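Long-range contacts in PfEMP1 variant 1 of strain MC (Plasmodium falciparum, PDB 5LGD), which probably binds receptors on host cell surfaces, this chain being one all-helical, disulfide-bonded domain of a much longer adhesin: residues Lys48-Gln53 with Lys158-His163; Trp55-Lys60 with His151-Ala156; Phe10-Val15 with Gln87-Lys92; Asp17-Ser22 with Thr143-Leu148. One frame throughout, in Å; residues are numbered along the deposited sequence.

Contact 1 of 4, residues Lys48-Gln53 with Lys158-His163. Unlike the reference sequence in segment 48-53: Ser51 (reference Cys).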
# COMPACT_ATOMS: atom_id res chain seq x y z
N LYS B 48 -30.80 -47.40 -8.76
CA LYS B 48 -30.26 -46.29 -7.99
C LYS B 48 -28.74 -46.16 -8.10
O LYS B 48 -28.27 -45.03 -8.14
CB LYS B 48 -30.74 -46.35 -6.52
CG LYS B 48 -31.89 -45.39 -6.25
CD LYS B 48 -33.25 -46.01 -6.43
CE LYS B 48 -34.28 -44.94 -6.67
NZ LYS B 48 -35.65 -45.38 -6.28
N CYS B 49 -27.98 -47.27 -8.18
CA CYS B 49 -26.52 -47.21 -8.37
C CYS B 49 -26.19 -46.59 -9.75
O CYS B 49 -25.17 -45.92 -9.90
CB CYS B 49 -25.87 -48.58 -8.21
SG CYS B 49 -26.14 -49.36 -6.60
N ILE B 50 -27.05 -46.85 -10.76
CA ILE B 50 -26.88 -46.33 -12.12
C ILE B 50 -27.14 -44.81 -12.15
O ILE B 50 -26.34 -44.08 -12.74
CB ILE B 50 -27.70 -47.14 -13.16
CG1 ILE B 50 -27.18 -48.59 -13.22
CG2 ILE B 50 -27.66 -46.49 -14.55
CD1 ILE B 50 -28.08 -49.56 -13.79
N SER B 51 -28.24 -44.34 -11.52
CA SER B 51 -28.59 -42.91 -11.41
C SER B 51 -27.50 -42.13 -10.67
O SER B 51 -27.15 -41.02 -11.09
CB SER B 51 -29.92 -42.72 -10.68
OG SER B 51 -30.97 -43.37 -11.36
N PHE B 52 -26.98 -42.74 -9.57
CA PHE B 52 -25.89 -42.18 -8.78
C PHE B 52 -24.62 -42.14 -9.67
O PHE B 52 -23.98 -41.10 -9.73
CB PHE B 52 -25.67 -42.96 -7.49
CG PHE B 52 -24.46 -42.53 -6.69
CD1 PHE B 52 -24.30 -41.20 -6.30
CD2 PHE B 52 -23.51 -43.45 -6.28
CE1 PHE B 52 -23.18 -40.79 -5.58
CE2 PHE B 52 -22.39 -43.04 -5.55
CZ PHE B 52 -22.23 -41.72 -5.22
N GLN B 53 -24.32 -43.22 -10.41
CA GLN B 53 -23.18 -43.27 -11.35
C GLN B 53 -23.31 -42.17 -12.43
O GLN B 53 -22.32 -41.53 -12.76
CB GLN B 53 -23.04 -44.65 -12.02
CG GLN B 53 -21.78 -44.76 -12.88
CD GLN B 53 -21.44 -46.18 -13.21
OE1 GLN B 53 -22.11 -46.83 -14.02
NE2 GLN B 53 -20.36 -46.68 -12.62
N LYS B 158 -18.62 -49.63 -6.70
CA LYS B 158 -18.76 -50.60 -5.62
C LYS B 158 -20.26 -50.95 -5.47
O LYS B 158 -20.59 -52.13 -5.32
CB LYS B 158 -18.18 -50.04 -4.31
CG LYS B 158 -16.65 -50.10 -4.22
CD LYS B 158 -16.14 -49.33 -2.99
CE LYS B 158 -14.74 -49.71 -2.59
NZ LYS B 158 -13.72 -49.06 -3.46
N CYS B 159 -21.14 -49.92 -5.58
CA CYS B 159 -22.62 -50.00 -5.55
C CYS B 159 -23.08 -51.03 -6.59
O CYS B 159 -23.83 -51.94 -6.25
CB CYS B 159 -23.22 -48.62 -5.84
SG CYS B 159 -24.92 -48.39 -5.27
N LEU B 160 -22.61 -50.91 -7.83
CA LEU B 160 -22.96 -51.83 -8.93
C LEU B 160 -22.39 -53.26 -8.79
O LEU B 160 -22.98 -54.19 -9.33
CB LEU B 160 -22.55 -51.24 -10.29
CG LEU B 160 -23.32 -50.00 -10.73
CD1 LEU B 160 -22.57 -49.27 -11.80
CD2 LEU B 160 -24.74 -50.35 -11.19
N LYS B 161 -21.25 -53.42 -8.09
CA LYS B 161 -20.63 -54.73 -7.85
C LYS B 161 -21.40 -55.52 -6.79
O LYS B 161 -21.42 -56.75 -6.84
CB LYS B 161 -19.14 -54.59 -7.49
CG LYS B 161 -18.25 -54.41 -8.72
CD LYS B 161 -16.97 -53.65 -8.41
CE LYS B 161 -16.23 -53.27 -9.68
NZ LYS B 161 -14.96 -52.55 -9.40
N THR B 162 -22.06 -54.81 -5.85
CA THR B 162 -22.89 -55.40 -4.80
C THR B 162 -24.33 -55.58 -5.33
O THR B 162 -24.85 -56.70 -5.35
CB THR B 162 -22.86 -54.52 -3.52
OG1 THR B 162 -21.52 -54.18 -3.16
CG2 THR B 162 -23.58 -55.17 -2.36
N HIS B 163 -24.94 -54.47 -5.77
CA HIS B 163 -26.31 -54.45 -6.29
C HIS B 163 -26.31 -54.61 -7.80
O HIS B 163 -26.76 -53.71 -8.51
CB HIS B 163 -27.02 -53.16 -5.87
CG HIS B 163 -26.92 -52.86 -4.41
ND1 HIS B 163 -27.63 -53.58 -3.47
CD2 HIS B 163 -26.22 -51.88 -3.77
CE1 HIS B 163 -27.33 -53.04 -2.30
NE2 HIS B 163 -26.49 -52.01 -2.44
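Cys49 and Cys159 lie at the closest point of two antiparallel helix segments, their CA atoms 5.6 Å apart. The axes of 48-53 and 158-162 approach to 9.1 Å, with 164° between their directions, and the backbones are near enough for a covalent link. The two sulfurs complete it: Cys49 SG to Cys159 SG is 2.0 Å, with a torsion of -60° about the S-S bond. Cys159 holds SG anti to its backbone N (chi1 -159°), whereas Cys49 turns SG beside its own N. This disulfide fastens helix 45-70 to helix 144-162 near the C-terminal end of the latter, as part of the three-disulfide set of this Duffy-binding-like (DBL) domain, with Cys32-Cys45 and Cys41-Cys168.

Leu160 packs beside the bridge. Its CD2 branch lies 3.6 Å from Cys49 CB and also touches Ile50, where Leu160 CD2 and Ile50 CG1 are 3.6 Å apart. The other branch meets the amide of Gln53, with Leu160 CD1 3.3 Å from Gln53 OE1, and the extended Gln53 chain crosses the leucine at about a right angle. Beyond the helix end, the His163 ring brings CD2 to 3.8 Å from Cys49 SG in an oblique approach. The methyl CG2 of Thr162 lies over one face of that imidazole, whose rotation is held by a hydrogen bond between ND1 and Ile42 N and a weak one between NE2 and Cys32 O.

Contact 2 of 4, residues Trp55-Lys60 with His151-Ala156; sequences WVEQKK and HEQKEA
A chi1 of 176° swings the Trp55 indole across to Glu152, whose own chain folds back at chi2. Glu152 OE1 comes to 3.6 Å from Trp55 CZ3, at the edge of the ring and near its plane, while the carboxylate stands almost perpendicular to the indole, at 84°. The acid is satisfied from helix 7-29: OE1 is hydrogen-bonded to Ser22 OG and OE2 forms a salt bridge with Arg26. Lys59 CG lies 3.5 Å above one face of the Trp55 indole, toward its rim, and Trp25 meets Trp55 edge to face.

Here helices 45-70 and 144-162 pair antiparallel in the bundle; the axes of 55-60 and 151-156 come to 9.8 Å, at 163°. Val56 packs between them: CG1 lies 3.7 Å from both Glu152 CB and Gln153 N, and CG2 3.8 Å from Glu152 CB. On the outer side, a bend at chi2 carries the Gln153 amide back over the interface, where OE1 approaches Lys60 CD at 3.5 Å; this is the aliphatic part of the lysine, crossed at about a right angle. The Trp55 side chain lies about 5 Å from a bound Tris molecule, probably from the crystallisation liquor.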
# COMPACT_ATOMS: atom_id res chain seq x y z
N TRP B 55 -25.09 -39.27 -12.20
CA TRP B 55 -24.90 -38.01 -11.50
C TRP B 55 -23.43 -37.68 -11.39
O TRP B 55 -23.09 -36.54 -11.66
CB TRP B 55 -25.53 -38.08 -10.10
CG TRP B 55 -25.32 -36.87 -9.25
CD1 TRP B 55 -26.00 -35.69 -9.31
CD2 TRP B 55 -24.38 -36.73 -8.18
NE1 TRP B 55 -25.57 -34.83 -8.33
CE2 TRP B 55 -24.58 -35.45 -7.61
CE3 TRP B 55 -23.38 -37.56 -7.65
CZ2 TRP B 55 -23.81 -34.98 -6.54
CZ3 TRP B 55 -22.64 -37.10 -6.56
CH2 TRP B 55 -22.86 -35.83 -6.03
N VAL B 56 -22.56 -38.65 -10.98
CA VAL B 56 -21.11 -38.45 -10.83
C VAL B 56 -20.49 -37.95 -12.15
O VAL B 56 -19.76 -36.97 -12.12
CB VAL B 56 -20.34 -39.69 -10.28
CG1 VAL B 56 -18.89 -39.34 -9.93
CG2 VAL B 56 -21.03 -40.31 -9.08
N GLU B 57 -20.84 -38.58 -13.29
CA GLU B 57 -20.35 -38.17 -14.61
C GLU B 57 -20.85 -36.78 -15.01
O GLU B 57 -20.05 -35.98 -15.49
CB GLU B 57 -20.61 -39.23 -15.70
CG GLU B 57 -19.34 -39.89 -16.22
CD GLU B 57 -18.26 -38.96 -16.76
OE1 GLU B 57 -18.52 -38.27 -17.78
OE2 GLU B 57 -17.16 -38.92 -16.17
N GLN B 58 -22.14 -36.46 -14.74
CA GLN B 58 -22.75 -35.13 -14.97
C GLN B 58 -22.00 -34.04 -14.17
O GLN B 58 -21.73 -32.97 -14.71
CB GLN B 58 -24.23 -35.10 -14.54
CG GLN B 58 -25.21 -34.97 -15.71
CD GLN B 58 -26.27 -36.06 -15.72
OE1 GLN B 58 -26.37 -36.86 -16.66
NE2 GLN B 58 -27.10 -36.11 -14.68
N LYS B 59 -21.67 -34.32 -12.88
CA LYS B 59 -20.96 -33.35 -12.04
C LYS B 59 -19.50 -33.22 -12.45
O LYS B 59 -18.99 -32.10 -12.45
CB LYS B 59 -21.13 -33.63 -10.53
CG LYS B 59 -22.59 -33.84 -10.08
CD LYS B 59 -23.24 -32.56 -9.54
CE LYS B 59 -24.12 -31.89 -10.57
NZ LYS B 59 -24.46 -30.48 -10.19
N LYS B 60 -18.84 -34.33 -12.86
CA LYS B 60 -17.46 -34.35 -13.37
C LYS B 60 -17.32 -33.44 -14.60
O LYS B 60 -16.32 -32.71 -14.72
CB LYS B 60 -17.03 -35.78 -13.73
CG LYS B 60 -16.50 -36.56 -12.51
CD LYS B 60 -15.97 -37.97 -12.84
CE LYS B 60 -14.86 -38.04 -13.89
NZ LYS B 60 -13.64 -37.28 -13.50
N HIS B 151 -13.79 -40.27 -5.67
CA HIS B 151 -14.30 -41.13 -4.60
C HIS B 151 -15.72 -41.61 -4.94
O HIS B 151 -16.05 -42.78 -4.72
CB HIS B 151 -14.28 -40.40 -3.25
CG HIS B 151 -15.00 -41.13 -2.16
ND1 HIS B 151 -14.37 -42.09 -1.40
CD2 HIS B 151 -16.30 -41.05 -1.78
CE1 HIS B 151 -15.29 -42.54 -0.56
NE2 HIS B 151 -16.47 -41.95 -0.75
N GLU B 152 -16.55 -40.70 -5.48
CA GLU B 152 -17.93 -40.94 -5.86
C GLU B 152 -18.02 -41.97 -6.98
O GLU B 152 -18.91 -42.82 -6.96
CB GLU B 152 -18.64 -39.63 -6.24
CG GLU B 152 -18.88 -38.69 -5.05
CD GLU B 152 -19.77 -39.23 -3.94
OE1 GLU B 152 -20.98 -38.92 -3.96
OE2 GLU B 152 -19.24 -39.86 -2.99
N GLN B 153 -17.08 -41.91 -7.93
CA GLN B 153 -16.97 -42.84 -9.05
C GLN B 153 -16.67 -44.27 -8.54
O GLN B 153 -17.18 -45.23 -9.11
CB GLN B 153 -15.89 -42.37 -10.02
CG GLN B 153 -15.97 -43.02 -11.40
CD GLN B 153 -17.09 -42.44 -12.23
OE1 GLN B 153 -16.98 -41.34 -12.80
NE2 GLN B 153 -18.20 -43.17 -12.34
N LYS B 154 -15.85 -44.38 -7.47
CA LYS B 154 -15.48 -45.64 -6.82
C LYS B 154 -16.63 -46.20 -6.00
O LYS B 154 -16.78 -47.41 -5.98
CB LYS B 154 -14.20 -45.50 -5.98
CG LYS B 154 -12.94 -45.41 -6.84
CD LYS B 154 -11.86 -44.53 -6.21
CE LYS B 154 -10.74 -44.23 -7.18
NZ LYS B 154 -9.66 -43.42 -6.55
N GLU B 155 -17.44 -45.34 -5.34
CA GLU B 155 -18.60 -45.77 -4.57
C GLU B 155 -19.74 -46.27 -5.45
O GLU B 155 -20.37 -47.26 -5.11
CB GLU B 155 -19.07 -44.71 -3.57
CG GLU B 155 -18.16 -44.58 -2.37
CD GLU B 155 -17.94 -45.85 -1.56
OE1 GLU B 155 -18.94 -46.42 -1.07
OE2 GLU B 155 -16.77 -46.28 -1.43
N ALA B 156 -19.98 -45.59 -6.59
CA ALA B 156 -21.01 -45.99 -7.55
C ALA B 156 -20.56 -47.31 -8.27
O ALA B 156 -21.42 -48.12 -8.65
CB ALA B 156 -21.21 -44.88 -8.56

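Contact 3 of 4, residues Phe10-Val15 with Gln87-Lys92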
# COMPACT_ATOMS: atom_id res chain seq x y z
N PHE B 10 -22.18 -18.18 -8.75
CA PHE B 10 -22.47 -19.47 -9.34
C PHE B 10 -21.55 -20.56 -8.82
O PHE B 10 -22.03 -21.64 -8.44
CB PHE B 10 -22.45 -19.41 -10.88
CG PHE B 10 -22.76 -20.74 -11.51
CD1 PHE B 10 -24.08 -21.14 -11.70
CD2 PHE B 10 -21.75 -21.61 -11.89
CE1 PHE B 10 -24.37 -22.39 -12.23
CE2 PHE B 10 -22.04 -22.84 -12.47
CZ PHE B 10 -23.35 -23.24 -12.60
N PHE B 11 -20.24 -20.28 -8.83
CA PHE B 11 -19.18 -21.18 -8.37
C PHE B 11 -19.49 -21.81 -6.99
O PHE B 11 -19.44 -23.04 -6.84
CB PHE B 11 -17.82 -20.42 -8.34
CG PHE B 11 -16.63 -21.25 -7.91
CD1 PHE B 11 -16.37 -21.49 -6.56
CD2 PHE B 11 -15.80 -21.84 -8.86
CE1 PHE B 11 -15.29 -22.29 -6.17
CE2 PHE B 11 -14.69 -22.60 -8.47
CZ PHE B 11 -14.47 -22.85 -7.14
N TRP B 12 -19.83 -20.98 -6.00
CA TRP B 12 -20.09 -21.45 -4.64
C TRP B 12 -21.40 -22.15 -4.49
O TRP B 12 -21.46 -23.17 -3.80
CB TRP B 12 -19.92 -20.30 -3.65
CG TRP B 12 -18.48 -19.92 -3.59
CD1 TRP B 12 -17.90 -18.79 -4.11
CD2 TRP B 12 -17.41 -20.75 -3.16
NE1 TRP B 12 -16.54 -18.84 -3.94
CE2 TRP B 12 -16.21 -20.03 -3.33
CE3 TRP B 12 -17.35 -22.01 -2.54
CZ2 TRP B 12 -14.97 -20.53 -2.95
CZ3 TRP B 12 -16.12 -22.51 -2.18
CH2 TRP B 12 -14.95 -21.77 -2.38
N MET B 13 -22.42 -21.70 -5.22
CA MET B 13 -23.73 -22.34 -5.27
C MET B 13 -23.61 -23.77 -5.81
O MET B 13 -24.25 -24.67 -5.28
CB MET B 13 -24.66 -21.52 -6.19
CG MET B 13 -26.11 -21.92 -6.06
SD MET B 13 -26.97 -21.88 -7.65
CE MET B 13 -25.98 -23.07 -8.61
N TRP B 14 -22.84 -23.97 -6.89
CA TRP B 14 -22.65 -25.26 -7.54
C TRP B 14 -21.93 -26.22 -6.59
O TRP B 14 -22.39 -27.36 -6.42
CB TRP B 14 -21.91 -25.11 -8.88
CG TRP B 14 -21.75 -26.41 -9.61
CD1 TRP B 14 -22.52 -26.86 -10.65
CD2 TRP B 14 -20.76 -27.42 -9.38
NE1 TRP B 14 -22.08 -28.10 -11.06
CE2 TRP B 14 -21.02 -28.47 -10.28
CE3 TRP B 14 -19.68 -27.55 -8.49
CZ2 TRP B 14 -20.25 -29.64 -10.30
CZ3 TRP B 14 -18.92 -28.71 -8.51
CH2 TRP B 14 -19.21 -29.73 -9.42
N VAL B 15 -20.82 -25.76 -6.01
CA VAL B 15 -20.00 -26.48 -5.02
C VAL B 15 -20.90 -26.91 -3.83
O VAL B 15 -20.92 -28.09 -3.47
CB VAL B 15 -18.78 -25.62 -4.58
CG1 VAL B 15 -18.15 -26.16 -3.29
CG2 VAL B 15 -17.73 -25.56 -5.70
N GLN B 87 -6.82 -24.77 -5.90
CA GLN B 87 -6.46 -25.73 -4.87
C GLN B 87 -6.52 -25.11 -3.49
O GLN B 87 -7.12 -25.72 -2.63
CB GLN B 87 -5.10 -26.34 -5.15
CG GLN B 87 -4.72 -27.48 -4.23
CD GLN B 87 -3.72 -28.36 -4.92
OE1 GLN B 87 -4.02 -29.50 -5.27
NE2 GLN B 87 -2.55 -27.81 -5.20
N THR B 88 -5.96 -23.89 -3.30
CA THR B 88 -6.01 -23.17 -2.02
C THR B 88 -7.47 -22.96 -1.61
O THR B 88 -7.86 -23.23 -0.49
CB THR B 88 -5.26 -21.82 -2.15
OG1 THR B 88 -3.91 -22.06 -2.51
CG2 THR B 88 -5.30 -20.97 -0.86
N LEU B 89 -8.28 -22.47 -2.56
CA LEU B 89 -9.69 -22.12 -2.37
C LEU B 89 -10.58 -23.29 -1.91
O LEU B 89 -11.55 -23.11 -1.15
CB LEU B 89 -10.14 -21.57 -3.73
CG LEU B 89 -11.29 -20.58 -3.83
CD1 LEU B 89 -11.14 -19.34 -2.86
CD2 LEU B 89 -11.42 -20.14 -5.29
N LEU B 90 -10.23 -24.49 -2.36
CA LEU B 90 -11.01 -25.70 -2.11
C LEU B 90 -10.43 -26.63 -1.06
O LEU B 90 -11.05 -27.64 -0.79
CB LEU B 90 -11.27 -26.43 -3.44
CG LEU B 90 -12.10 -25.61 -4.43
CD1 LEU B 90 -12.11 -26.24 -5.80
CD2 LEU B 90 -13.53 -25.41 -3.92
N MET B 91 -9.30 -26.27 -0.42
CA MET B 91 -8.75 -27.03 0.70
C MET B 91 -9.87 -27.14 1.73
O MET B 91 -10.66 -26.19 1.86
CB MET B 91 -7.52 -26.32 1.32
CG MET B 91 -6.25 -26.41 0.47
SD MET B 91 -5.81 -28.12 0.03
CE MET B 91 -5.19 -28.76 1.66
N LYS B 92 -10.04 -28.32 2.34
CA LYS B 92 -11.13 -28.62 3.27
C LYS B 92 -11.51 -27.48 4.26
O LYS B 92 -12.67 -27.09 4.28
CB LYS B 92 -10.86 -29.94 4.04
CG LYS B 92 -12.00 -30.35 4.97
CD LYS B 92 -11.68 -31.63 5.76
CE LYS B 92 -10.68 -31.46 6.89
NZ LYS B 92 -11.23 -30.64 8.01
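Phe11 is the first residue of 10-15 to reach across to 87-92. With CG set opposite the main-chain nitrogen (chi1 -178°), the side chain extends from the helix and its outermost atom meets two leucines: Phe11 CZ is 4.2 Å from Leu90 CD2 and 4.5 Å from Leu89 CD2, both approached obliquely. Trp12 comes next and lies against its neighbour, with Phe11 CD1 3.5 Å above the centre of the indole. The six-membered end of Trp12 makes the tighter contact. Leu89 CG stands at the ring edge, 3.8 Å from Trp12 CZ2, and the backbone oxygen Leu89 O lies in the indole plane, 3.9 Å from Trp12 CH2. That same CH2 also touches Leu90 CD2, at 4.2 Å.

The contact joins helix 7-29 to the C-terminal end of helix 82-90, just where the chain turns at Met91, the N-cap of helix 92-103. Trp12 also packs on Leu95 and Ile98 of that following helix, and Leu90 reaches Trp63 of helix 45-70 and Ile145 of helix 144-162, so five helices contribute.

Val15, the last residue, packs on Leu95 and Ile145. Phe11 and Leu89 also meet aromatic side chains of another protein in the assembly, Phe11 edge to face; Trp12 packs on an apolar side chain of that protein, an arrangement consistent with a receptor-binding surface.

Contact 4 of 4, residues Asp17-Ser22 with Thr143-Leu148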
# COMPACT_ATOMS: atom_id res chain seq x y z
N ASP B 17 -24.35 -27.07 -3.64
CA ASP B 17 -25.40 -27.99 -4.11
C ASP B 17 -24.84 -29.38 -4.50
O ASP B 17 -25.53 -30.37 -4.28
CB ASP B 17 -26.17 -27.37 -5.30
CG ASP B 17 -26.90 -26.07 -5.00
OD1 ASP B 17 -26.88 -25.63 -3.82
OD2 ASP B 17 -27.46 -25.49 -5.93
N MET B 18 -23.60 -29.47 -5.03
CA MET B 18 -23.10 -30.80 -5.35
C MET B 18 -22.77 -31.57 -4.04
O MET B 18 -23.14 -32.75 -3.93
CB MET B 18 -21.98 -30.79 -6.42
CG MET B 18 -20.58 -30.80 -5.89
SD MET B 18 -20.04 -32.49 -5.56
CE MET B 18 -18.43 -32.16 -5.09
N LEU B 19 -22.23 -30.88 -3.03
CA LEU B 19 -21.89 -31.47 -1.72
C LEU B 19 -23.12 -31.96 -1.01
O LEU B 19 -23.11 -33.05 -0.41
CB LEU B 19 -21.12 -30.47 -0.85
CG LEU B 19 -19.69 -30.13 -1.36
CD1 LEU B 19 -19.04 -29.06 -0.49
CD2 LEU B 19 -18.81 -31.34 -1.37
N ILE B 20 -24.22 -31.19 -1.17
CA ILE B 20 -25.53 -31.46 -0.60
C ILE B 20 -26.16 -32.65 -1.32
O ILE B 20 -26.69 -33.53 -0.67
CB ILE B 20 -26.41 -30.15 -0.56
CG1 ILE B 20 -25.90 -29.15 0.53
CG2 ILE B 20 -27.89 -30.44 -0.31
CD1 ILE B 20 -25.48 -29.68 1.83
N ASP B 21 -26.07 -32.69 -2.63
CA ASP B 21 -26.57 -33.80 -3.44
C ASP B 21 -25.83 -35.09 -3.09
O ASP B 21 -26.46 -36.12 -2.89
CB ASP B 21 -26.46 -33.47 -4.93
CG ASP B 21 -27.41 -32.42 -5.47
OD1 ASP B 21 -28.42 -32.13 -4.80
OD2 ASP B 21 -27.16 -31.92 -6.58
N SER B 22 -24.51 -35.01 -2.90
CA SER B 22 -23.71 -36.16 -2.49
C SER B 22 -24.25 -36.76 -1.16
O SER B 22 -24.45 -37.97 -1.06
CB SER B 22 -22.23 -35.78 -2.41
OG SER B 22 -21.41 -36.92 -2.23
N THR B 143 -8.13 -30.82 -7.42
CA THR B 143 -8.72 -30.26 -6.18
C THR B 143 -9.56 -31.24 -5.35
O THR B 143 -9.75 -32.40 -5.74
CB THR B 143 -9.55 -28.98 -6.42
OG1 THR B 143 -10.88 -29.32 -6.84
CG2 THR B 143 -8.89 -28.00 -7.38
N THR B 144 -10.05 -30.75 -4.19
CA THR B 144 -10.95 -31.42 -3.23
C THR B 144 -12.19 -31.97 -3.95
O THR B 144 -12.55 -33.13 -3.73
CB THR B 144 -11.34 -30.41 -2.13
OG1 THR B 144 -10.22 -30.20 -1.27
CG2 THR B 144 -12.55 -30.85 -1.30
N ILE B 145 -12.83 -31.12 -4.80
CA ILE B 145 -14.00 -31.47 -5.60
C ILE B 145 -13.66 -32.64 -6.50
O ILE B 145 -14.41 -33.61 -6.53
CB ILE B 145 -14.57 -30.24 -6.37
CG1 ILE B 145 -14.95 -29.07 -5.41
CG2 ILE B 145 -15.73 -30.59 -7.31
CD1 ILE B 145 -16.05 -29.37 -4.26
N ASP B 146 -12.50 -32.57 -7.18
CA ASP B 146 -11.98 -33.63 -8.05
C ASP B 146 -11.74 -34.94 -7.25
O ASP B 146 -12.20 -36.01 -7.67
CB ASP B 146 -10.71 -33.14 -8.73
CG ASP B 146 -10.92 -31.93 -9.62
OD1 ASP B 146 -11.48 -32.10 -10.73
OD2 ASP B 146 -10.44 -30.83 -9.26
N LYS B 147 -11.09 -34.85 -6.07
CA LYS B 147 -10.83 -35.98 -5.17
C LYS B 147 -12.17 -36.63 -4.79
O LYS B 147 -12.30 -37.86 -4.88
CB LYS B 147 -10.11 -35.51 -3.89
CG LYS B 147 -8.59 -35.40 -4.03
CD LYS B 147 -7.86 -36.46 -3.19
CE LYS B 147 -7.91 -36.24 -1.69
NZ LYS B 147 -7.53 -37.46 -0.94
N LEU B 148 -13.17 -35.79 -4.41
CA LEU B 148 -14.52 -36.24 -4.06
C LEU B 148 -15.24 -36.88 -5.21
O LEU B 148 -15.77 -37.99 -5.03
CB LEU B 148 -15.39 -35.14 -3.42
CG LEU B 148 -16.75 -35.65 -2.95
CD1 LEU B 148 -16.61 -36.58 -1.76
CD2 LEU B 148 -17.65 -34.53 -2.64
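Leu19 and Ile145 mark the closest backbone approach of 17-22 and 143-148, with CA atoms 8.8 Å apart; the two helix segments run nearly parallel, at 25°, with axes 12.1 Å from one another, so side chains alone bridge the gap.

Met18 reaches across with its thioether. Its chi1 of 96° lies well away from a staggered value, and a bend at chi2 sends the sulfur toward the other helix, where the methyl CE ends against two aliphatic side chains. Met18 CE is 3.8 Å from Ile145 CD1 and only 3.5 Å from Leu148 CD2, tighter than a usual carbon-carbon contact. Leu148 CD2 is shared, since Leu19 CD2 reaches it as well, at 3.6 Å. Ser22 adds a looser edge to the patch, its hydroxyl being engaged with Glu152.

Behind this apolar layer the start of helix 144-162 is secured by a capping box. Thr143 OG1 accepts a weak bond from Ile145 N at 3.3 Å, and in return Asp146 OD2 takes Thr143 N at 3.0 Å. The threonine hydroxyl donates to the same oxygen, with Thr143 OG1 and Asp146 OD2 2.9 Å apart; the two donors come from opposite faces of the carboxylate. Trp63 NE1 is another partner of OD2, while OD1 forms a salt bridge with Lys67.

The interface between the segments is therefore purely van der Waals, and the buried Asp146 carboxylate, which points away from it, is probably compensated by Lys67 and the helix N-terminus and so likely to stay ionised.

How the contacts relate
Contacts 1 and 2 follow one another along the same antiparallel pair, helices 45-70 and 144-162, with centres about 10 Å apart; Phe52 bridges them, its CZ 3.3 Å from Glu152 OE1. Contact 4 brings helix 7-29 against helix 144-162. Its centre is about 9 Å from that of contact 2, and the two join where Ser22 OG and Glu152 OE1 lie 2.7 Å apart. The centres of contacts 3 and 4 are likewise about 9 Å apart, linked through Leu90 O and Thr144 OG1 at 2.7 Å. Contacts 1 and 3, with centres about 27 Å apart, lie on opposite sides of the chain's centre: the disulfide is at one end, while the surface meeting another protein is at the other.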